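Local coordinates for envelope glycoprotein (Bourbon virus, PDB 5ZKX) that probably drives fusion of the viral and host membranes during entry, as a trimeric class III fusion protein related to baculovirus gp64, at residues Y51-C56 and Y69-P74. Sequence-based numbering, arbitrary orientation.
Sequences YWRSYC and YNSLNP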
loop_
_atom_site.group_PDB
_atom_site.type_symbol
_atom_site.label_atom_id
_atom_site.label_comp_id
_atom_site.label_asym_id
_atom_site.label_seq_id
_atom_site.Cartn_x
_atom_site.Cartn_y
_atom_site.Cartn_z
ATOM N N TYR A 51 -17.127 24.126 -26.639
ATOM C CA TYR A 51 -17.641 23.963 -27.988
ATOM C C TYR A 51 -16.499 24.023 -28.992
ATOM O O TYR A 51 -15.556 24.805 -28.842
ATOM C CB TYR A 51 -18.718 25.015 -28.321
ATOM C CG TYR A 51 -18.256 26.459 -28.379
ATOM C CD1 TYR A 51 -17.710 26.989 -29.541
ATOM C CD2 TYR A 51 -18.410 27.304 -27.287
ATOM C CE1 TYR A 51 -17.303 28.305 -29.605
ATOM C CE2 TYR A 51 -18.007 28.627 -27.344
ATOM C CZ TYR A 51 -17.455 29.121 -28.508
ATOM O OH TYR A 51 -17.048 30.433 -28.577
ATOM N N TRP A 52 -16.594 23.173 -30.005
ATOM C CA TRP A 52 -15.696 23.214 -31.147
ATOM C C TRP A 52 -16.349 24.028 -32.257
ATOM O O TRP A 52 -17.491 23.756 -32.642
ATOM C CB TRP A 52 -15.390 21.796 -31.630
ATOM C CG TRP A 52 -14.836 21.737 -33.009
ATOM C CD1 TRP A 52 -15.525 21.473 -34.159
ATOM C CD2 TRP A 52 -13.473 21.941 -33.393
ATOM N NE1 TRP A 52 -14.672 21.502 -35.235
ATOM C CE2 TRP A 52 -13.406 21.788 -34.790
ATOM C CE3 TRP A 52 -12.302 22.244 -32.691
ATOM C CZ2 TRP A 52 -12.215 21.923 -35.498
ATOM C CZ3 TRP A 52 -11.121 22.379 -33.396
ATOM C CH2 TRP A 52 -11.087 22.219 -34.784
ATOM N N ARG A 53 -15.634 25.033 -32.756
ATOM C CA ARG A 53 -16.144 25.905 -33.806
ATOM C C ARG A 53 -15.210 25.857 -35.005
ATOM O O ARG A 53 -13.992 25.974 -34.849
ATOM C CB ARG A 53 -16.294 27.345 -33.309
ATOM C CG ARG A 53 -16.600 28.351 -34.412
ATOM C CD ARG A 53 -16.115 29.738 -34.035
ATOM N NE ARG A 53 -17.007 30.386 -33.079
ATOM C CZ ARG A 53 -16.633 31.349 -32.243
ATOM N NH1 ARG A 53 -15.377 31.779 -32.239
ATOM N NH2 ARG A 53 -17.516 31.884 -31.409
ATOM N N SER A 54 -15.783 25.687 -36.197
ATOM C CA SER A 54 -15.025 25.699 -37.446
ATOM C C SER A 54 -15.723 26.645 -38.418
ATOM O O SER A 54 -16.725 26.279 -39.041
ATOM C CB SER A 54 -14.896 24.301 -38.038
ATOM O OG SER A 54 -13.908 24.283 -39.056
ATOM N N TYR A 55 -15.188 27.854 -38.547
ATOM C CA TYR A 55 -15.717 28.882 -39.433
ATOM C C TYR A 55 -14.780 28.995 -40.629
ATOM O O TYR A 55 -13.678 29.543 -40.510
ATOM C CB TYR A 55 -15.840 30.212 -38.697
ATOM C CG TYR A 55 -16.617 31.275 -39.436
ATOM C CD1 TYR A 55 -17.987 31.151 -39.631
ATOM C CD2 TYR A 55 -15.986 32.413 -39.919
ATOM C CE1 TYR A 55 -18.705 32.123 -40.294
ATOM C CE2 TYR A 55 -16.697 33.393 -40.586
ATOM C CZ TYR A 55 -18.058 33.241 -40.770
ATOM O OH TYR A 55 -18.776 34.210 -41.430
ATOM N N CYS A 56 -15.213 28.481 -41.774
ATOM C CA CYS A 56 -14.394 28.455 -42.973
ATOM C C CYS A 56 -14.982 29.359 -44.049
ATOM O O CYS A 56 -16.179 29.655 -44.062
ATOM C CB CYS A 56 -14.261 27.026 -43.503
ATOM S SG CYS A 56 -13.674 25.832 -42.281
ATOM N N TYR A 69 -11.024 28.998 -39.806
ATOM C CA TYR A 69 -10.706 29.522 -38.485
ATOM C C TYR A 69 -11.394 28.597 -37.483
ATOM O O TYR A 69 -12.614 28.660 -37.301
ATOM C CB TYR A 69 -11.159 30.974 -38.343
ATOM C CG TYR A 69 -10.251 31.987 -39.018
ATOM C CD1 TYR A 69 -9.948 33.195 -38.398
ATOM C CD2 TYR A 69 -9.704 31.742 -40.273
ATOM C CE1 TYR A 69 -9.121 34.127 -39.007
ATOM C CE2 TYR A 69 -8.877 32.666 -40.890
ATOM C CZ TYR A 69 -8.588 33.858 -40.253
ATOM O OH TYR A 69 -7.765 34.786 -40.858
ATOM N N ASN A 70 -10.612 27.729 -36.849
ATOM C CA ASN A 70 -11.118 26.728 -35.924
ATOM C C ASN A 70 -10.617 27.015 -34.516
ATOM O O ASN A 70 -9.496 27.498 -34.326
ATOM C CB ASN A 70 -10.685 25.315 -36.336
ATOM C CG ASN A 70 -11.074 24.969 -37.762
ATOM O OD1 ASN A 70 -11.943 25.602 -38.356
ATOM N ND2 ASN A 70 -10.426 23.950 -38.316
ATOM N N SER A 71 -11.451 26.698 -33.526
ATOM C CA SER A 71 -11.089 26.943 -32.138
ATOM C C SER A 71 -11.859 26.001 -31.223
ATOM O O SER A 71 -13.019 25.676 -31.489
ATOM C CB SER A 71 -11.362 28.398 -31.747
ATOM O OG SER A 71 -12.735 28.712 -31.904
ATOM N N LEU A 72 -11.196 25.566 -30.152
ATOM C CA LEU A 72 -11.835 24.881 -29.031
ATOM C C LEU A 72 -11.986 25.903 -27.912
ATOM O O LEU A 72 -10.987 26.356 -27.344
ATOM C CB LEU A 72 -11.006 23.689 -28.563
ATOM C CG LEU A 72 -11.386 22.266 -28.969
ATOM C CD1 LEU A 72 -10.343 21.308 -28.420
ATOM C CD2 LEU A 72 -12.773 21.896 -28.468
ATOM N N ASN A 73 -13.225 26.272 -27.601
ATOM C CA ASN A 73 -13.462 27.337 -26.639
ATOM C C ASN A 73 -14.151 26.798 -25.397
ATOM O O ASN A 73 -15.199 26.147 -25.504
ATOM C CB ASN A 73 -14.312 28.449 -27.261
ATOM C CG ASN A 73 -13.670 29.052 -28.492
ATOM O OD1 ASN A 73 -13.999 28.685 -29.618
ATOM N ND2 ASN A 73 -12.748 29.983 -28.285
ATOM N N PRO A 74 -13.598 27.049 -24.212
ATOM C CA PRO A 74 -14.259 26.611 -22.981
ATOM C C PRO A 74 -15.309 27.613 -22.530
ATOM O O PRO A 74 -15.089 28.827 -22.536
ATOM C CB PRO A 74 -13.102 26.537 -21.979
ATOM C CG PRO A 74 -12.178 27.627 -22.434
ATOM C CD PRO A 74 -12.297 27.687 -23.943
#
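Tyr51 and Asn73, Arg53 and Ser71, and Tyr55 and Tyr69 form three antiparallel hydrogen-bonded pairs, zipping strands 44-58 and 67-74 into a beta hairpin. Each pair exchanges two N-H...O=C bonds, Tyr69 N lying 2.8 Å from Tyr55 O. Asn70 CA adds a CA-H...O contact to Arg53 O at 3.2 Å.

On the face carrying these pairs, Asn73 CB lies over the Tyr51 ring in a CH-pi contact, 3.8 Å from its centroid; a flat ring offers the broad surface this needs. Its chi1 of 66° sets CG between the backbone N and the carbonyl carbon, and the ring leans toward Asn73. Ser71 OG donates to Asn73 OD1 at 2.6 Å, a serine hydroxyl being short enough to reach along its own strand to that amide. Arg53 is long enough to bring its guanidinium alongside, with Tyr51 CE1 3.8 Å above its plane. Trp112 and Trp141 enlarge the aromatic cluster around Tyr51.

The other face is built round Trp52. Branched, apolar Leu72 suits its benzo edge, CG lying 3.8 Å from CE3, while CH2 lies 3.5 Å from Asn70 CB; indole NE1 turns to Arg126 O. Ser54 OG is hydrogen-bonded to Ser127 OG.

The ladder and the Cys56-Cys68 disulfide hold the hairpin together, while Tyr440 of a neighbouring subunit meets Trp52 edge-to-face and its OH hydrogen-bonds Leu72 N, drawing the outer edge of 67-74 into the subunit contact.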